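Local coordinates for DUF985 domain-containing protein (PDB 1YUD) that is of unknown function but belongs to the cupin superfamily, whose small beta-barrels serve many different biochemical roles, at residues L67-M72 with V133-T138; H26-F31 with I52-R57. All coordinates share one frame; numbering follows the deposited sequence.

In the fold
Interaction 1 and interaction 2 lie on the same antiparallel sheet of a cupin barrel and illustrate contacts at two places on one sheet. In interaction 2, a turn leads into strand 31-37 and pairs it with strand 50-57. In interaction 1, the chain entering strand 71-76 meets the chain leaving strand 126-133. Strand 126-133 is the neighbour of both 50-57 and 71-76, so four adjacent strands, 31-37, 50-57, 126-133 and 71-76, connect the contacts. Their centres are 16 Å apart and their nearest atoms about 5 Å, without touching. Both segments of interaction 2 precede those of interaction 1 in the chain, and both contacts reach the second subunit.

Interaction 1. Residues L67-M72 with V133-T138; sequences LTADEM and VSPGFT
The flat group that Asp70 brings to Val133 and Ser134 is its peptide carbonyl, whose oxygen looks across at the Val133-Ser134 peptide. Ser134 N gives Asp70 O a weak hydrogen bond of 3.4 Å, bent to 142° at the hydrogen. Val133 CA adds a CA-H...O contact to the same Asp70 O at 3.1 Å, so one acceptor serves two neighbouring residues, neither of them gripping it firmly.

Val133 makes the largest single contribution to the buried surface. Its CG2 branch lies anti to the backbone N, which brings that methyl against Ala69 CB and Asp70 O: CG2 is 3.6 Å from Ala69 CB and 3.3 Å from Asp70 O. Ala69 CB also touches the CD corner of the Pro135 ring, 3.4 Å from Pro135 CD, and the valine branch and the proline corner lie at roughly a right angle as seen from it. The stem of Glu71 passes Val133, with Glu71 CG 4.2 Å from Val133 CB. The polar ends turn elsewhere: Asp70 OD2 accepts from Lys113 N, and Glu71 OE1 has a weak bond from Trp73 NE1.

Around this small patch the sheet takes over. Glu71 is backbone-bonded to Val111 of strand 109-111, Met72 to Met132 of strand 126-133, and Val133 to Ser50 of strand 50-57. Pro135 also rests on Leu48 of the second subunit, and Ser134 on its Trp49, placing the loop after strand 126-133 beside the dimer partner.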
# COMPACT_ATOMS: atom_id res chain seq x y z
N LEU A 67 1.92 16.86 6.87
CA LEU A 67 2.48 15.79 7.69
C LEU A 67 3.95 16.03 7.99
O LEU A 67 4.62 16.80 7.32
CB LEU A 67 2.31 14.44 6.98
CG LEU A 67 0.98 13.71 7.15
CD1 LEU A 67 -0.16 14.70 7.33
CD2 LEU A 67 0.76 12.82 5.93
N THR A 68 4.44 15.33 9.02
CA THR A 68 5.82 15.43 9.45
C THR A 68 6.62 14.32 8.79
O THR A 68 7.84 14.38 8.71
CB THR A 68 5.92 15.27 10.98
OG1 THR A 68 5.45 16.47 11.61
CG2 THR A 68 7.34 14.98 11.41
N ALA A 69 5.92 13.32 8.30
CA ALA A 69 6.58 12.20 7.67
C ALA A 69 6.01 11.93 6.28
O ALA A 69 4.95 12.43 5.91
CB ALA A 69 6.44 10.96 8.55
N ASP A 70 6.73 11.14 5.49
CA ASP A 70 6.27 10.81 4.17
C ASP A 70 5.04 9.91 4.27
O ASP A 70 4.76 9.33 5.33
CB ASP A 70 7.37 10.07 3.40
CG ASP A 70 8.50 10.98 2.97
OD1 ASP A 70 9.50 10.46 2.44
OD2 ASP A 70 8.37 12.21 3.17
N GLU A 71 4.31 9.79 3.17
CA GLU A 71 3.14 8.95 3.19
C GLU A 71 3.02 8.24 1.87
O GLU A 71 3.00 8.87 0.82
CB GLU A 71 1.90 9.79 3.47
CG GLU A 71 0.69 8.98 3.87
CD GLU A 71 -0.51 9.87 4.19
OE1 GLU A 71 -1.23 10.28 3.25
OE2 GLU A 71 -0.71 10.16 5.38
N MSE A 72 2.97 6.92 1.89
CA MSE A 72 2.82 6.23 0.65
C MSE A 72 1.33 6.07 0.39
O MSE A 72 0.53 5.98 1.32
CB MSE A 72 3.55 4.89 0.71
CG MSE A 72 5.05 5.00 0.38
SE MSE A 72 5.40 5.48 -1.48
CE MSE A 72 4.70 3.88 -2.31
N VAL A 133 2.26 6.04 6.38
CA VAL A 133 3.15 7.14 6.78
C VAL A 133 4.23 6.46 7.62
O VAL A 133 3.90 5.75 8.55
CB VAL A 133 2.43 8.18 7.64
CG1 VAL A 133 1.58 7.51 8.67
CG2 VAL A 133 3.43 9.07 8.32
N SER A 134 5.50 6.69 7.29
CA SER A 134 6.59 5.99 7.96
C SER A 134 6.76 6.14 9.45
O SER A 134 6.36 5.26 10.21
CB SER A 134 7.92 6.27 7.28
OG SER A 134 8.79 5.18 7.51
N PRO A 135 7.39 7.23 9.91
CA PRO A 135 7.46 7.20 11.38
C PRO A 135 6.05 7.34 11.97
O PRO A 135 5.47 8.42 11.95
CB PRO A 135 8.36 8.39 11.70
CG PRO A 135 9.29 8.42 10.49
CD PRO A 135 8.32 8.23 9.35
N GLY A 136 5.50 6.23 12.46
CA GLY A 136 4.17 6.21 13.04
C GLY A 136 3.41 7.53 13.10
O GLY A 136 3.86 8.48 13.74
N PHE A 137 2.25 7.58 12.46
CA PHE A 137 1.44 8.78 12.45
C PHE A 137 0.84 9.19 13.79
O PHE A 137 -0.23 8.72 14.15
CB PHE A 137 0.30 8.65 11.45
CG PHE A 137 -0.65 9.82 11.45
CD1 PHE A 137 -0.20 11.08 11.08
CD2 PHE A 137 -1.98 9.66 11.81
CE1 PHE A 137 -1.07 12.17 11.07
CE2 PHE A 137 -2.86 10.74 11.80
CZ PHE A 137 -2.40 12.00 11.42
N THR A 138 1.52 10.07 14.53
CA THR A 138 0.97 10.57 15.79
C THR A 138 0.29 11.86 15.33
O THR A 138 0.64 12.39 14.28
CB THR A 138 2.08 10.90 16.84
OG1 THR A 138 3.11 11.70 16.25
CG2 THR A 138 2.69 9.62 17.41

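Interaction 2. Residues H26-F31 with I52-R57; sequences HVEGGF and IYFLLR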
# COMPACT_ATOMS: atom_id res chain seq x y z
N HIS A 26 -12.63 11.10 9.31
CA HIS A 26 -11.29 11.57 9.65
C HIS A 26 -11.38 13.08 9.82
O HIS A 26 -12.11 13.74 9.08
CB HIS A 26 -10.30 11.24 8.53
CG HIS A 26 -8.87 11.35 8.96
ND1 HIS A 26 -7.86 11.70 8.09
CD2 HIS A 26 -8.28 11.16 10.16
CE1 HIS A 26 -6.71 11.71 8.74
NE2 HIS A 26 -6.94 11.39 10.00
N VAL A 27 -10.65 13.63 10.78
CA VAL A 27 -10.72 15.07 11.02
C VAL A 27 -10.45 15.90 9.77
O VAL A 27 -10.95 17.02 9.65
CB VAL A 27 -9.74 15.50 12.12
CG1 VAL A 27 -8.31 15.27 11.67
CG2 VAL A 27 -9.95 16.96 12.45
N GLU A 28 -9.68 15.34 8.85
CA GLU A 28 -9.33 16.05 7.62
C GLU A 28 -10.36 15.80 6.53
O GLU A 28 -10.25 16.34 5.44
CB GLU A 28 -7.95 15.60 7.12
CG GLU A 28 -7.98 14.29 6.30
CD GLU A 28 -6.60 13.68 6.05
OE1 GLU A 28 -6.47 12.86 5.12
OE2 GLU A 28 -5.66 14.02 6.80
N GLY A 29 -11.34 14.97 6.83
CA GLY A 29 -12.35 14.63 5.83
C GLY A 29 -12.28 13.15 5.50
O GLY A 29 -11.41 12.43 6.00
N GLY A 30 -13.20 12.69 4.65
CA GLY A 30 -13.21 11.29 4.26
C GLY A 30 -13.44 10.31 5.40
O GLY A 30 -13.84 10.69 6.50
N PHE A 31 -13.18 9.04 5.11
CA PHE A 31 -13.35 7.95 6.07
C PHE A 31 -12.06 7.16 6.23
O PHE A 31 -11.28 7.04 5.29
CB PHE A 31 -14.46 7.04 5.58
CG PHE A 31 -15.81 7.68 5.60
CD1 PHE A 31 -16.46 7.90 6.80
CD2 PHE A 31 -16.42 8.08 4.42
CE1 PHE A 31 -17.72 8.52 6.84
CE2 PHE A 31 -17.67 8.70 4.43
CZ PHE A 31 -18.32 8.92 5.65
N ILE A 52 -3.47 2.82 7.22
CA ILE A 52 -4.88 3.00 7.49
C ILE A 52 -5.59 2.87 6.17
O ILE A 52 -4.98 3.02 5.10
CB ILE A 52 -5.20 4.41 8.00
CG1 ILE A 52 -4.99 5.41 6.87
CG2 ILE A 52 -4.32 4.75 9.18
CD1 ILE A 52 -5.38 6.83 7.20
N TYR A 53 -6.88 2.58 6.22
CA TYR A 53 -7.66 2.50 5.01
C TYR A 53 -8.10 3.97 4.89
O TYR A 53 -7.87 4.75 5.81
CB TYR A 53 -8.84 1.59 5.23
CG TYR A 53 -8.54 0.12 5.17
CD1 TYR A 53 -8.39 -0.52 3.94
CD2 TYR A 53 -8.47 -0.66 6.32
CE1 TYR A 53 -8.19 -1.90 3.85
CE2 TYR A 53 -8.27 -2.04 6.24
CZ TYR A 53 -8.14 -2.65 5.01
OH TYR A 53 -8.00 -4.01 4.90
N PHE A 54 -8.70 4.36 3.77
CA PHE A 54 -9.15 5.74 3.62
C PHE A 54 -10.06 5.84 2.42
O PHE A 54 -9.63 5.69 1.28
CB PHE A 54 -7.96 6.69 3.47
CG PHE A 54 -8.34 8.15 3.51
CD1 PHE A 54 -8.70 8.83 2.36
CD2 PHE A 54 -8.30 8.84 4.71
CE1 PHE A 54 -9.03 10.19 2.40
CE2 PHE A 54 -8.63 10.21 4.75
CZ PHE A 54 -8.99 10.88 3.59
N LEU A 55 -11.34 6.11 2.68
CA LEU A 55 -12.32 6.17 1.62
C LEU A 55 -12.80 7.57 1.27
O LEU A 55 -12.77 8.48 2.09
CB LEU A 55 -13.50 5.27 1.99
CG LEU A 55 -14.57 5.16 0.91
CD1 LEU A 55 -15.08 3.73 0.84
CD2 LEU A 55 -15.68 6.16 1.21
N LEU A 56 -13.26 7.72 0.04
CA LEU A 56 -13.75 9.01 -0.43
C LEU A 56 -15.02 8.84 -1.25
O LEU A 56 -15.07 8.04 -2.20
CB LEU A 56 -12.68 9.68 -1.29
CG LEU A 56 -12.43 11.16 -0.99
CD1 LEU A 56 -11.66 11.30 0.32
CD2 LEU A 56 -11.66 11.76 -2.15
N ARG A 57 -16.06 9.60 -0.88
CA ARG A 57 -17.34 9.58 -1.59
C ARG A 57 -17.56 10.93 -2.24
O ARG A 57 -16.99 11.94 -1.83
CB ARG A 57 -18.50 9.30 -0.64
CG ARG A 57 -18.53 7.91 -0.06
CD ARG A 57 -19.71 7.74 0.89
NE ARG A 57 -19.85 8.89 1.78
CZ ARG A 57 -20.61 8.91 2.87
NH1 ARG A 57 -20.68 10.01 3.61
NH2 ARG A 57 -21.29 7.82 3.23
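Phe31 runs alongside Leu55, and its side chain can be followed outward along strand 50-57. Phe31 CB begins 4.1 Å from Leu55 CB; past CG, Phe31 CD2 meets Leu55 CD2 at 3.8 Å. With CG anti to the carbonyl carbon (chi1 -67°), the ring continues to Arg57. There Phe31 CE2 lies over one face of the guanidinium, 3.3 Å from Arg57 CZ, while Arg57 NH1 sits at the ring's edge, 3.3 Å from Phe31 CZ. The two planes are 84° apart: the ring turns its edge to the face of the guanidinium, near its rim, so the groups are not stacked face to face.

The backbone fixes this register. Phe31 N donates to Leu55 O (3.1 Å) and Leu55 N to Phe31 O (2.8 Å), the two bonds of an antiparallel hydrogen-bonded pair. Next to it, Phe54 meets side chains of the type I turn from His26 to Gly29: its CE2 is 3.4 Å from Glu28 OE1, and His26 ND1 lies at its ring edge. Glu28 OE1 also has a weak bond with Ser62 OG. Helix 14-20 covers Phe31 and Leu55. The Phe31-Leu55 pairing joins neighbouring strands 31-37 and 50-57 of the sheet, as in the cupin beta-barrel.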